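Local coordinates for lipoprotein (Mycoplasma mycoides subsp. capri, PDB 7ADK) that is probably a peptidase of the PA clan, the clan of chymotrypsin-like folds, though its substrate is not established, at residues Y292-I297 / F418-S423; H450-I455 / D539-E544; A607-P612 / L629-I634; N695-Q700 / L745-R750. All blocks are in the same frame, centred on the assembly; numbering follows the deposited sequence.

Contact 1. Residues Y292-I297 / F418-S423; sequences YKTSAI and FQISES
Tyr292 and Glu422 exchange two backbone hydrogen bonds, forming a hydrogen-bonded antiparallel pair where strand 289-293 lies beside strand 421-433 in the antiparallel sheet of the peptidase region. Tyr292 N reaches Glu422 O at 2.9 Å in a nearly straight bond (173°), whereas the return bond, Glu422 N to Tyr292 O at 3.0 Å, is bent to 131°. Lys293 and Ser421 make the adjoining non-hydrogen-bonded pair. Past it Thr294 N binds Ile420 O at 3.3 Å, so the pairing runs on beyond the regular strands. CA-H...O contacts from Ser421 to Tyr292 O and from Lys293 to Ile420 O fill the gaps in this pattern.

One side-chain bond joins the segments. Lys293 is extended beyond CG and crosses Gln419 at about a right angle, bringing NZ to 2.8 Å from Gln419 OE1, in the carbonyl plane and on a lone pair. The same crossing lays Lys293 CE against Gln419 CB at 3.5 Å. Tyr660 OH adds a weak second bond to this ammonium group. Tyr292 turns its ring toward the loop residues Ile455 and Met459.

Before the turn, Thr294 and Ile420 lie side by side, with OG1 facing CG2. Ser295, with a positive phi, redirects the chain, and past it Ile297, with CD1 extended (chi2 -179°), sets that methyl 3.7 Å from Phe418 CB.

Contact 2. Residues H450-I455 / D539-E544; sequences HVAKGI and DFAIVE
Asp539 OD2 accepts a hydrogen bond from His450 ND1 at 2.7 Å and another from Asn448 ND2, so the carboxylate is gripped just as it meets the start of the short helix 449-452. A histidine-carboxylate pair of this kind, with Ser759 touching the imidazole, is consistent with the His-Asp-Ser site of PA-clan peptidases. Asp539 OD1 takes His450 N at 3.0 Å. Both oxygens use their syn lone pairs, and one residue is therefore held through its ring and its backbone together.

His450 CG sits between the backbone N and the carbonyl carbon (chi1 83°), which swings the imidazole over to the aspartate. The ring and carboxylate planes are 24° apart, and OD2 stands near the imidazole plane at its edge. Val451 CG2 covers one ring face, 4.1 Å above it and displaced to the rim.

Farther along, the contact is apolar. Alternate residues of strand 541-546, Ala541 and Val543, point toward 450-455, while Ile542 points away. Ala452 CB packs on Ala541 CB at 3.7 Å and lies 4.1 Å from Val543 CG2. A type I turn from Ala452 to Ile455 then carries the chain round, so that Ile455 and Val543 reach each other tip to tip, CD1 to CG2 at 3.9 Å.

Contact 3. Residues A607-P612 / L629-I634; sequences AKFDRP and LDSLYI
Phe609 holds CG beside its backbone N and anti to the carbonyl carbon (chi1 -61°), and chi2 of -96° then turns one face of the ring to Leu629. The resulting CH-pi contact joins two irregular stretches of the same long loop, between helices 603-606 and 651-655, and draws together residues twenty positions apart. Leu629 CB stands 3.8 Å from the centroid of the Phe609 ring and only 14° off its normal, which places it over the face. A branch of the same leucine continues the packing toward the rim, with CD2 3.7 Å from Phe609 CZ. Thr765 of strand 761-765 touches both side chains, and the ring of Phe697 meets the phenylalanine ring, so this apolar contact is buried against the mixed sheet.

Polar groups lie around the apolar pair. Asp630 points away from 607-612, its carboxylate salt-bridged to Arg274 and Lys693, while Lys608 sends NZ to Asp598. The backbones themselves are joined by one hydrogen bond: Leu629 N to Lys608 O is 2.8 Å, bent at the hydrogen, with the donor tilted out of the carbonyl plane.

Contact 4. Residues N695-Q700 / L745-R750; sequences NFFSYQ and LEILPR
Phe697 and Pro749 form a single backbone bridge, CA to CA 5.0 Å, where the loop 695-700 crosses the end of strand 737-747 in the mixed sheet. The touching parts run 110° apart, so the loop traverses the strand end and does not extend the sheet as a regular strand. Two hydrogen bonds flank the bridge: Arg750 N to Phe696 O at 3.0 Å, and Ser698 N to Leu748 O at 2.9 Å. The bonds are made by the residues flanking the bridge, a pattern that does not need an N-H from Pro749. Leu748 O also receives a CA-H...O contact from Phe697 CA at 3.5 Å.

Side chains close the contact at both ends. The edge of the Phe697 ring meets Ile747, CE1 to CG2 at 3.6 Å, and the same ring lies nearly parallel to that of Tyr606. Ser698 CB packs on Leu748 CB at 4.0 Å.

Arg750 supplies the other end. Its chain leaves with CG anti to the backbone N (chi1 -179°) and stays extended as far as NE, which carries NH1 to the edge of the Phe696 ring, 4.4 Å from CD2. Asn695 crosses it obliquely, the amide and guanidinium planes 75° apart, without a hydrogen bond.

Lys255 O accepts a bond from Arg750 NE, so the buried guanidinium draws polar support from outside this crossing. Cohesion between the two segments thus rests on backbone bonds and apolar packing, with no ion pair between them.

In the fold
Along the chain the four contacts follow in series, each closing before the next opens, and they gather in two pairs. Contacts 1 and 2 share the large antiparallel sheet, with centres 16 Å apart and Glu422 packed on Gly454. Contacts 3 and 4, centres 9 Å apart, meet through Ser631 N and Asn695 O beside the mixed sheet. Contacts 1 and 3 lie 38 Å apart between centres, on opposite sides of the chain's centre. Contact 2 comes within about 5 Å of contact 4 at nearest atoms. This division is consistent with a PA-clan peptidase, in which two beta subdomains meet around the active site, here probably near contact 2.

Contact 1. Residues Y292-I297 / F418-S423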
loop_
_atom_site.group_PDB
_atom_site.type_symbol
_atom_site.label_atom_id
_atom_site.label_comp_id
_atom_site.label_asym_id
_atom_site.label_seq_id
_atom_site.Cartn_x
_atom_site.Cartn_y
_atom_site.Cartn_z
ATOM N N TYR B 292 13.849 15.833 -10.381
ATOM C CA TYR B 292 14.978 16.756 -10.482
ATOM C C TYR B 292 15.462 17.132 -9.081
ATOM O O TYR B 292 14.682 17.684 -8.311
ATOM C CB TYR B 292 14.560 18.024 -11.229
ATOM C CG TYR B 292 14.091 17.810 -12.646
ATOM C CD1 TYR B 292 15.014 17.370 -13.599
ATOM C CD2 TYR B 292 12.744 18.022 -13.005
ATOM C CE1 TYR B 292 14.635 17.171 -14.927
ATOM C CE2 TYR B 292 12.351 17.773 -14.339
ATOM C CZ TYR B 292 13.290 17.349 -15.294
ATOM O OH TYR B 292 12.905 17.027 -16.547
ATOM N N LYS B 293 16.720 16.849 -8.741
ATOM C CA LYS B 293 17.250 17.075 -7.393
ATOM C C LYS B 293 18.195 18.276 -7.380
ATOM O O LYS B 293 19.115 18.356 -8.189
ATOM C CB LYS B 293 17.876 15.766 -6.884
ATOM C CG LYS B 293 17.585 15.560 -5.392
ATOM C CD LYS B 293 18.189 14.255 -4.847
ATOM C CE LYS B 293 17.659 13.947 -3.433
ATOM N NZ LYS B 293 18.516 12.972 -2.707
ATOM N N THR B 294 17.957 19.237 -6.495
ATOM C CA THR B 294 18.627 20.557 -6.477
ATOM C C THR B 294 19.713 20.712 -5.409
ATOM O O THR B 294 20.496 21.653 -5.481
ATOM C CB THR B 294 17.592 21.679 -6.286
ATOM O OG1 THR B 294 16.785 21.374 -5.183
ATOM C CG2 THR B 294 16.712 21.852 -7.503
ATOM N N SER B 295 19.810 19.800 -4.439
ATOM C CA SER B 295 20.740 19.888 -3.289
ATOM C C SER B 295 20.572 21.119 -2.382
ATOM O O SER B 295 21.551 21.651 -1.865
ATOM C CB SER B 295 22.200 19.677 -3.700
ATOM O OG SER B 295 23.026 19.432 -2.583
ATOM N N ALA B 296 19.335 21.555 -2.170
ATOM C CA ALA B 296 18.936 22.642 -1.288
ATOM C C ALA B 296 17.547 22.356 -0.687
ATOM O O ALA B 296 16.999 21.280 -0.907
ATOM C CB ALA B 296 18.985 23.916 -2.103
ATOM N N ILE B 297 16.954 23.306 0.034
ATOM C CA ILE B 297 15.557 23.263 0.527
ATOM C C ILE B 297 14.850 24.634 0.442
ATOM O O ILE B 297 13.654 24.716 0.175
ATOM C CB ILE B 297 15.519 22.772 2.012
ATOM C CG1 ILE B 297 16.017 21.322 2.190
ATOM C CG2 ILE B 297 14.131 22.929 2.657
ATOM C CD1 ILE B 297 15.977 20.782 3.619
ATOM N N PHE B 418 21.461 18.830 3.065
ATOM C CA PHE B 418 20.217 18.187 2.645
ATOM C C PHE B 418 19.959 18.381 1.151
ATOM O O PHE B 418 20.556 19.237 0.501
ATOM C CB PHE B 418 19.042 18.730 3.461
ATOM C CG PHE B 418 19.165 18.589 4.960
ATOM C CD1 PHE B 418 19.065 19.705 5.792
ATOM C CD2 PHE B 418 19.365 17.331 5.533
ATOM C CE1 PHE B 418 19.185 19.572 7.179
ATOM C CE2 PHE B 418 19.491 17.196 6.920
ATOM C CZ PHE B 418 19.407 18.319 7.744
ATOM N N GLN B 419 19.039 17.576 0.617
ATOM C CA GLN B 419 18.594 17.610 -0.773
ATOM C C GLN B 419 17.064 17.509 -0.869
ATOM O O GLN B 419 16.439 16.783 -0.097
ATOM C CB GLN B 419 19.264 16.477 -1.566
ATOM C CG GLN B 419 20.792 16.400 -1.417
ATOM C CD GLN B 419 21.446 15.499 -2.455
ATOM O OE1 GLN B 419 20.932 14.453 -2.823
ATOM N NE2 GLN B 419 22.602 15.857 -2.962
ATOM N N ILE B 420 16.465 18.188 -1.850
ATOM C CA ILE B 420 15.028 18.148 -2.138
ATOM C C ILE B 420 14.789 17.909 -3.632
ATOM O O ILE B 420 15.675 18.131 -4.462
ATOM C CB ILE B 420 14.335 19.406 -1.559
ATOM C CG1 ILE B 420 12.918 19.081 -1.075
ATOM C CG2 ILE B 420 14.337 20.585 -2.533
ATOM C CD1 ILE B 420 12.355 20.071 -0.080
ATOM N N SER B 421 13.621 17.351 -3.969
ATOM C CA SER B 421 13.239 16.991 -5.345
ATOM C C SER B 421 12.032 17.790 -5.831
ATOM O O SER B 421 10.977 17.783 -5.194
ATOM C CB SER B 421 12.901 15.500 -5.485
ATOM O OG SER B 421 13.923 14.668 -4.977
ATOM N N GLU B 422 12.121 18.398 -7.009
ATOM C CA GLU B 422 10.925 18.581 -7.829
ATOM C C GLU B 422 10.578 17.219 -8.453
ATOM O O GLU B 422 11.475 16.538 -8.953
ATOM C CB GLU B 422 11.158 19.653 -8.894
ATOM C CG GLU B 422 9.942 19.858 -9.820
ATOM C CD GLU B 422 8.635 20.125 -9.075
ATOM O OE1 GLU B 422 8.640 20.993 -8.185
ATOM O OE2 GLU B 422 7.632 19.422 -9.351
ATOM N N SER B 423 9.323 16.777 -8.417
ATOM C CA SER B 423 8.920 15.538 -9.082
ATOM C C SER B 423 7.509 15.606 -9.652
ATOM O O SER B 423 6.576 16.126 -9.035
ATOM C CB SER B 423 9.089 14.347 -8.148
ATOM O OG SER B 423 8.671 13.170 -8.807
#

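Contact 2. Residues H450-I455 / D539-E544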
loop_
_atom_site.group_PDB
_atom_site.type_symbol
_atom_site.label_atom_id
_atom_site.label_comp_id
_atom_site.label_asym_id
_atom_site.label_seq_id
_atom_site.Cartn_x
_atom_site.Cartn_y
_atom_site.Cartn_z
ATOM N N HIS B 450 4.797 24.077 -14.192
ATOM C CA HIS B 450 5.301 24.050 -12.818
ATOM C C HIS B 450 6.156 22.818 -12.470
ATOM O O HIS B 450 6.839 22.829 -11.448
ATOM C CB HIS B 450 4.185 24.275 -11.806
ATOM C CG HIS B 450 3.378 23.068 -11.444
ATOM N ND1 HIS B 450 2.131 22.764 -11.904
ATOM C CD2 HIS B 450 3.663 22.171 -10.455
ATOM C CE1 HIS B 450 1.660 21.729 -11.204
ATOM N NE2 HIS B 450 2.575 21.305 -10.324
ATOM N N VAL B 451 6.159 21.770 -13.303
ATOM C CA VAL B 451 7.088 20.637 -13.184
ATOM C C VAL B 451 8.370 20.926 -13.947
ATOM O O VAL B 451 9.456 20.751 -13.409
ATOM C CB VAL B 451 6.427 19.307 -13.602
ATOM C CG1 VAL B 451 7.407 18.140 -13.695
ATOM C CG2 VAL B 451 5.326 18.927 -12.620
ATOM N N ALA B 452 8.266 21.433 -15.172
ATOM C CA ALA B 452 9.419 21.747 -16.002
ATOM C C ALA B 452 10.314 22.864 -15.429
ATOM O O ALA B 452 11.514 22.868 -15.681
ATOM C CB ALA B 452 8.922 22.095 -17.399
ATOM N N LYS B 453 9.790 23.797 -14.619
ATOM C CA LYS B 453 10.589 24.798 -13.886
ATOM C C LYS B 453 11.493 24.224 -12.782
ATOM O O LYS B 453 12.339 24.943 -12.268
ATOM C CB LYS B 453 9.745 26.002 -13.435
ATOM C CG LYS B 453 8.959 25.901 -12.120
ATOM C CD LYS B 453 8.393 27.282 -11.736
ATOM C CE LYS B 453 7.727 27.309 -10.353
ATOM N NZ LYS B 453 7.473 28.688 -9.871
ATOM N N GLY B 454 11.371 22.940 -12.452
ATOM C CA GLY B 454 12.332 22.233 -11.616
ATOM C C GLY B 454 13.687 22.017 -12.285
ATOM O O GLY B 454 14.668 21.719 -11.609
ATOM N N ILE B 455 13.781 22.185 -13.607
ATOM C CA ILE B 455 15.051 22.214 -14.329
ATOM C C ILE B 455 15.770 23.540 -14.017
ATOM O O ILE B 455 15.469 24.570 -14.612
ATOM C CB ILE B 455 14.864 21.952 -15.843
ATOM C CG1 ILE B 455 14.104 20.646 -16.150
ATOM C CG2 ILE B 455 16.220 21.889 -16.541
ATOM C CD1 ILE B 455 13.695 20.488 -17.596
ATOM N N ASP B 539 -0.877 25.570 -18.178
ATOM C CA ASP B 539 0.166 24.781 -17.520
ATOM C C ASP B 539 0.579 23.543 -18.350
ATOM O O ASP B 539 0.176 22.416 -18.092
ATOM C CB ASP B 539 -0.258 24.481 -16.077
ATOM C CG ASP B 539 0.907 24.059 -15.171
ATOM O OD1 ASP B 539 2.069 24.366 -15.493
ATOM O OD2 ASP B 539 0.681 23.385 -14.145
ATOM N N PHE B 540 1.382 23.761 -19.389
ATOM C CA PHE B 540 1.925 22.756 -20.314
ATOM C C PHE B 540 3.344 23.145 -20.785
ATOM O O PHE B 540 3.570 24.294 -21.154
ATOM C CB PHE B 540 0.970 22.590 -21.502
ATOM C CG PHE B 540 1.540 21.798 -22.659
ATOM C CD1 PHE B 540 1.945 20.468 -22.478
ATOM C CD2 PHE B 540 1.727 22.406 -23.907
ATOM C CE1 PHE B 540 2.535 19.752 -23.528
ATOM C CE2 PHE B 540 2.303 21.687 -24.967
ATOM C CZ PHE B 540 2.699 20.359 -24.777
ATOM N N ALA B 541 4.293 22.214 -20.804
ATOM C CA ALA B 541 5.658 22.462 -21.245
ATOM C C ALA B 541 6.239 21.240 -21.960
ATOM O O ALA B 541 5.769 20.128 -21.749
ATOM C CB ALA B 541 6.486 22.891 -20.036
ATOM N N ILE B 542 7.252 21.419 -22.798
ATOM C CA ILE B 542 7.883 20.322 -23.541
ATOM C C ILE B 542 9.385 20.297 -23.283
ATOM O O ILE B 542 10.086 21.257 -23.586
ATOM C CB ILE B 542 7.565 20.387 -25.043
ATOM C CG1 ILE B 542 6.055 20.530 -25.290
ATOM C CG2 ILE B 542 8.131 19.151 -25.757
ATOM C CD1 ILE B 542 5.684 20.746 -26.744
ATOM N N VAL B 543 9.883 19.209 -22.711
ATOM C CA VAL B 543 11.271 19.015 -22.291
ATOM C C VAL B 543 12.023 18.127 -23.275
ATOM O O VAL B 543 11.582 17.041 -23.624
ATOM C CB VAL B 543 11.326 18.399 -20.878
ATOM C CG1 VAL B 543 12.752 17.999 -20.468
ATOM C CG2 VAL B 543 10.760 19.389 -19.860
ATOM N N GLU B 544 13.189 18.571 -23.701
ATOM C CA GLU B 544 14.143 17.810 -24.502
ATOM C C GLU B 544 15.127 17.058 -23.600
ATOM O O GLU B 544 15.658 17.618 -22.643
ATOM C CB GLU B 544 14.851 18.785 -25.442
ATOM C CG GLU B 544 15.910 18.153 -26.347
ATOM C CD GLU B 544 16.657 19.208 -27.175
ATOM O OE1 GLU B 544 17.634 19.785 -26.652
ATOM O OE2 GLU B 544 16.313 19.418 -28.360
#

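Contact 3. Residues A607-P612 / L629-I634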
loop_
_atom_site.group_PDB
_atom_site.type_symbol
_atom_site.label_atom_id
_atom_site.label_comp_id
_atom_site.label_asym_id
_atom_site.label_seq_id
_atom_site.Cartn_x
_atom_site.Cartn_y
_atom_site.Cartn_z
ATOM N N ALA B 607 -20.982 14.745 -27.993
ATOM C CA ALA B 607 -21.894 13.610 -27.930
ATOM C C ALA B 607 -21.209 12.231 -27.979
ATOM O O ALA B 607 -21.819 11.241 -27.585
ATOM C CB ALA B 607 -22.910 13.755 -29.039
ATOM N N LYS B 608 -19.962 12.145 -28.463
ATOM C CA LYS B 608 -19.148 10.923 -28.472
ATOM C C LYS B 608 -18.605 10.578 -27.080
ATOM O O LYS B 608 -18.302 9.422 -26.835
ATOM C CB LYS B 608 -18.006 11.041 -29.497
ATOM C CG LYS B 608 -18.504 11.164 -30.939
ATOM C CD LYS B 608 -17.405 11.072 -32.010
ATOM C CE LYS B 608 -16.504 12.311 -32.091
ATOM N NZ LYS B 608 -15.402 12.155 -33.074
ATOM N N PHE B 609 -18.515 11.540 -26.162
ATOM C CA PHE B 609 -18.100 11.363 -24.767
ATOM C C PHE B 609 -19.280 11.445 -23.771
ATOM O O PHE B 609 -19.127 11.140 -22.591
ATOM C CB PHE B 609 -17.079 12.459 -24.443
ATOM C CG PHE B 609 -15.795 12.478 -25.250
ATOM C CD1 PHE B 609 -14.635 11.871 -24.742
ATOM C CD2 PHE B 609 -15.729 13.175 -26.465
ATOM C CE1 PHE B 609 -13.420 11.966 -25.433
ATOM C CE2 PHE B 609 -14.516 13.257 -27.164
ATOM C CZ PHE B 609 -13.358 12.666 -26.644
ATOM N N ASP B 610 -20.458 11.883 -24.227
ATOM C CA ASP B 610 -21.656 12.143 -23.429
ATOM C C ASP B 610 -22.314 10.835 -22.936
ATOM O O ASP B 610 -23.233 10.306 -23.564
ATOM C CB ASP B 610 -22.599 13.018 -24.271
ATOM C CG ASP B 610 -23.840 13.514 -23.547
ATOM O OD1 ASP B 610 -23.953 13.342 -22.320
ATOM O OD2 ASP B 610 -24.702 14.113 -24.205
ATOM N N ARG B 611 -21.799 10.265 -21.841
ATOM C CA ARG B 611 -22.248 8.977 -21.294
ATOM C C ARG B 611 -23.735 8.957 -20.893
ATOM O O ARG B 611 -24.222 9.956 -20.364
ATOM C CB ARG B 611 -21.355 8.572 -20.107
ATOM C CG ARG B 611 -21.605 9.362 -18.814
ATOM C CD ARG B 611 -20.629 8.978 -17.716
ATOM N NE ARG B 611 -20.901 9.666 -16.445
ATOM C CZ ARG B 611 -21.585 9.194 -15.423
ATOM N NH1 ARG B 611 -21.692 9.890 -14.340
ATOM N NH2 ARG B 611 -22.164 8.040 -15.453
ATOM N N PRO B 612 -24.450 7.824 -21.010
ATOM C CA PRO B 612 -25.696 7.625 -20.280
ATOM C C PRO B 612 -25.403 7.457 -18.781
ATOM O O PRO B 612 -24.372 6.902 -18.411
ATOM C CB PRO B 612 -26.294 6.367 -20.894
ATOM C CG PRO B 612 -25.087 5.542 -21.296
ATOM C CD PRO B 612 -24.051 6.593 -21.665
ATOM N N LEU B 629 -16.358 7.443 -27.036
ATOM C CA LEU B 629 -14.978 7.799 -26.757
ATOM C C LEU B 629 -14.757 7.855 -25.246
ATOM O O LEU B 629 -15.663 8.100 -24.460
ATOM C CB LEU B 629 -14.584 9.106 -27.460
ATOM C CG LEU B 629 -13.837 8.879 -28.779
ATOM C CD1 LEU B 629 -14.686 8.191 -29.833
ATOM C CD2 LEU B 629 -13.332 10.191 -29.342
ATOM N N ASP B 630 -13.525 7.537 -24.901
ATOM C CA ASP B 630 -13.005 7.298 -23.570
ATOM C C ASP B 630 -12.012 8.396 -23.240
ATOM O O ASP B 630 -11.297 8.861 -24.117
ATOM C CB ASP B 630 -12.246 5.971 -23.579
ATOM C CG ASP B 630 -13.135 4.746 -23.714
ATOM O OD1 ASP B 630 -14.061 4.612 -22.896
ATOM O OD2 ASP B 630 -12.858 3.855 -24.547
ATOM N N SER B 631 -11.880 8.770 -21.983
ATOM C CA SER B 631 -10.665 9.425 -21.528
ATOM C C SER B 631 -9.778 8.393 -20.840
ATOM O O SER B 631 -10.192 7.705 -19.906
ATOM C CB SER B 631 -10.967 10.620 -20.636
ATOM O OG SER B 631 -11.729 11.605 -21.306
ATOM N N LEU B 632 -8.534 8.286 -21.278
ATOM C CA LEU B 632 -7.507 7.429 -20.696
ATOM C C LEU B 632 -6.520 8.296 -19.943
ATOM O O LEU B 632 -5.939 9.206 -20.520
ATOM C CB LEU B 632 -6.755 6.615 -21.765
ATOM C CG LEU B 632 -7.520 5.552 -22.556
ATOM C CD1 LEU B 632 -8.402 4.743 -21.641
ATOM C CD2 LEU B 632 -8.340 6.106 -23.709
ATOM N N TYR B 633 -6.314 8.011 -18.665
ATOM C CA TYR B 633 -5.191 8.579 -17.947
ATOM C C TYR B 633 -4.566 7.618 -16.921
ATOM O O TYR B 633 -4.518 7.931 -15.740
ATOM C CB TYR B 633 -5.450 10.036 -17.460
ATOM C CG TYR B 633 -6.845 10.466 -17.107
ATOM C CD1 TYR B 633 -7.728 10.920 -18.090
ATOM C CD2 TYR B 633 -7.241 10.461 -15.774
ATOM C CE1 TYR B 633 -9.043 11.284 -17.746
ATOM C CE2 TYR B 633 -8.578 10.713 -15.454
ATOM C CZ TYR B 633 -9.503 11.076 -16.443
ATOM O OH TYR B 633 -10.842 11.082 -16.168
ATOM N N ILE B 634 -4.056 6.445 -17.361
ATOM C CA ILE B 634 -2.934 5.800 -16.629
ATOM C C ILE B 634 -1.729 6.618 -16.973
ATOM O O ILE B 634 -0.945 6.333 -17.863
ATOM C CB ILE B 634 -2.589 4.322 -16.898
ATOM C CG1 ILE B 634 -3.794 3.471 -16.546
ATOM C CG2 ILE B 634 -1.410 3.879 -15.997
ATOM C CD1 ILE B 634 -3.518 1.967 -16.600
#

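Contact 4. Residues N695-Q700 / L745-R750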
loop_
_atom_site.group_PDB
_atom_site.type_symbol
_atom_site.label_atom_id
_atom_site.label_comp_id
_atom_site.label_asym_id
_atom_site.label_seq_id
_atom_site.Cartn_x
_atom_site.Cartn_y
_atom_site.Cartn_z
ATOM N N ASN B 695 -12.940 6.375 -18.570
ATOM C CA ASN B 695 -14.025 7.143 -17.966
ATOM C C ASN B 695 -14.152 8.502 -18.669
ATOM O O ASN B 695 -13.580 8.704 -19.739
ATOM C CB ASN B 695 -13.852 7.175 -16.432
ATOM C CG ASN B 695 -13.979 5.815 -15.766
ATOM O OD1 ASN B 695 -13.217 5.465 -14.889
ATOM N ND2 ASN B 695 -14.918 4.970 -16.133
ATOM N N PHE B 696 -14.968 9.398 -18.125
ATOM C CA PHE B 696 -15.542 10.515 -18.873
ATOM C C PHE B 696 -15.338 11.852 -18.154
ATOM O O PHE B 696 -14.474 11.999 -17.290
ATOM C CB PHE B 696 -17.023 10.188 -19.130
ATOM C CG PHE B 696 -17.278 8.812 -19.709
ATOM C CD1 PHE B 696 -17.135 8.601 -21.091
ATOM C CD2 PHE B 696 -17.624 7.735 -18.869
ATOM C CE1 PHE B 696 -17.322 7.319 -21.625
ATOM C CE2 PHE B 696 -17.817 6.454 -19.406
ATOM C CZ PHE B 696 -17.656 6.247 -20.786
ATOM N N PHE B 697 -16.137 12.847 -18.520
ATOM C CA PHE B 697 -16.210 14.147 -17.866
ATOM C C PHE B 697 -16.986 14.144 -16.532
ATOM O O PHE B 697 -17.915 13.374 -16.317
ATOM C CB PHE B 697 -16.812 15.137 -18.856
ATOM C CG PHE B 697 -16.121 15.248 -20.201
ATOM C CD1 PHE B 697 -14.751 15.550 -20.271
ATOM C CD2 PHE B 697 -16.861 15.094 -21.386
ATOM C CE1 PHE B 697 -14.121 15.680 -21.516
ATOM C CE2 PHE B 697 -16.240 15.286 -22.625
ATOM C CZ PHE B 697 -14.871 15.566 -22.685
ATOM N N SER B 698 -16.584 15.021 -15.622
ATOM C CA SER B 698 -17.129 15.192 -14.279
ATOM C C SER B 698 -18.368 16.094 -14.245
ATOM O O SER B 698 -18.387 17.170 -14.838
ATOM C CB SER B 698 -16.033 15.804 -13.421
ATOM O OG SER B 698 -16.411 15.866 -12.080
ATOM N N TYR B 699 -19.397 15.716 -13.491
ATOM C CA TYR B 699 -20.592 16.530 -13.223
ATOM C C TYR B 699 -20.360 17.464 -12.009
ATOM O O TYR B 699 -21.253 17.701 -11.205
ATOM C CB TYR B 699 -21.842 15.626 -13.095
ATOM C CG TYR B 699 -22.399 14.980 -14.363
ATOM C CD1 TYR B 699 -21.606 14.134 -15.167
ATOM C CD2 TYR B 699 -23.751 15.175 -14.715
ATOM C CE1 TYR B 699 -22.146 13.515 -16.308
ATOM C CE2 TYR B 699 -24.303 14.539 -15.843
ATOM C CZ TYR B 699 -23.497 13.709 -16.646
ATOM O OH TYR B 699 -24.038 13.059 -17.705
ATOM N N GLN B 700 -19.152 17.997 -11.829
ATOM C CA GLN B 700 -18.858 19.073 -10.875
ATOM C C GLN B 700 -19.405 20.427 -11.375
ATOM O O GLN B 700 -19.148 20.809 -12.516
ATOM C CB GLN B 700 -17.340 19.135 -10.626
ATOM C CG GLN B 700 -16.972 19.407 -9.166
ATOM C CD GLN B 700 -17.180 20.835 -8.720
ATOM O OE1 GLN B 700 -16.671 21.777 -9.289
ATOM N NE2 GLN B 700 -17.921 21.065 -7.671
ATOM N N LEU B 745 -8.876 26.521 -22.993
ATOM C CA LEU B 745 -9.903 25.489 -22.861
ATOM C C LEU B 745 -9.405 24.413 -21.896
ATOM O O LEU B 745 -8.272 23.951 -22.032
ATOM C CB LEU B 745 -10.233 24.922 -24.252
ATOM C CG LEU B 745 -11.219 23.738 -24.265
ATOM C CD1 LEU B 745 -12.595 24.132 -23.766
ATOM C CD2 LEU B 745 -11.374 23.211 -25.681
ATOM N N GLU B 746 -10.229 23.987 -20.949
ATOM C CA GLU B 746 -9.860 22.976 -19.965
ATOM C C GLU B 746 -10.976 21.970 -19.674
ATOM O O GLU B 746 -12.154 22.212 -19.924
ATOM C CB GLU B 746 -9.326 23.616 -18.674
ATOM C CG GLU B 746 -8.043 24.419 -18.894
ATOM C CD GLU B 746 -7.243 24.749 -17.631
ATOM O OE1 GLU B 746 -7.676 24.459 -16.504
ATOM O OE2 GLU B 746 -6.165 25.362 -17.760
ATOM N N ILE B 747 -10.558 20.814 -19.170
ATOM C CA ILE B 747 -11.334 19.586 -19.005
ATOM C C ILE B 747 -11.353 19.167 -17.534
ATOM O O ILE B 747 -10.348 19.329 -16.847
ATOM C CB ILE B 747 -10.700 18.493 -19.884
ATOM C CG1 ILE B 747 -10.615 18.867 -21.378
ATOM C CG2 ILE B 747 -11.387 17.147 -19.713
ATOM C CD1 ILE B 747 -11.933 19.168 -22.064
ATOM N N LEU B 748 -12.475 18.629 -17.056
ATOM C CA LEU B 748 -12.623 18.040 -15.723
ATOM C C LEU B 748 -12.796 16.504 -15.820
ATOM O O LEU B 748 -13.914 16.024 -16.008
ATOM C CB LEU B 748 -13.782 18.687 -14.937
ATOM C CG LEU B 748 -13.657 20.158 -14.503
ATOM C CD1 LEU B 748 -12.386 20.395 -13.705
ATOM C CD2 LEU B 748 -13.729 21.187 -15.623
ATOM N N PRO B 749 -11.713 15.723 -15.703
ATOM C CA PRO B 749 -11.754 14.271 -15.570
ATOM C C PRO B 749 -12.569 13.752 -14.378
ATOM O O PRO B 749 -12.470 14.281 -13.268
ATOM C CB PRO B 749 -10.283 13.878 -15.432
ATOM C CG PRO B 749 -9.555 15.134 -15.001
ATOM C CD PRO B 749 -10.328 16.163 -15.789
ATOM N N ARG B 750 -13.350 12.684 -14.599
ATOM C CA ARG B 750 -14.335 12.133 -13.642
ATOM C C ARG B 750 -13.768 11.632 -12.308
ATOM O O ARG B 750 -14.191 12.119 -11.264
ATOM C CB ARG B 750 -15.159 11.038 -14.335
ATOM C CG ARG B 750 -16.241 10.405 -13.461
ATOM C CD ARG B 750 -16.944 9.283 -14.216
ATOM N NE ARG B 750 -18.016 8.693 -13.418
ATOM C CZ ARG B 750 -18.607 7.534 -13.601
ATOM N NH1 ARG B 750 -18.360 6.763 -14.612
ATOM N NH2 ARG B 750 -19.477 7.121 -12.745
#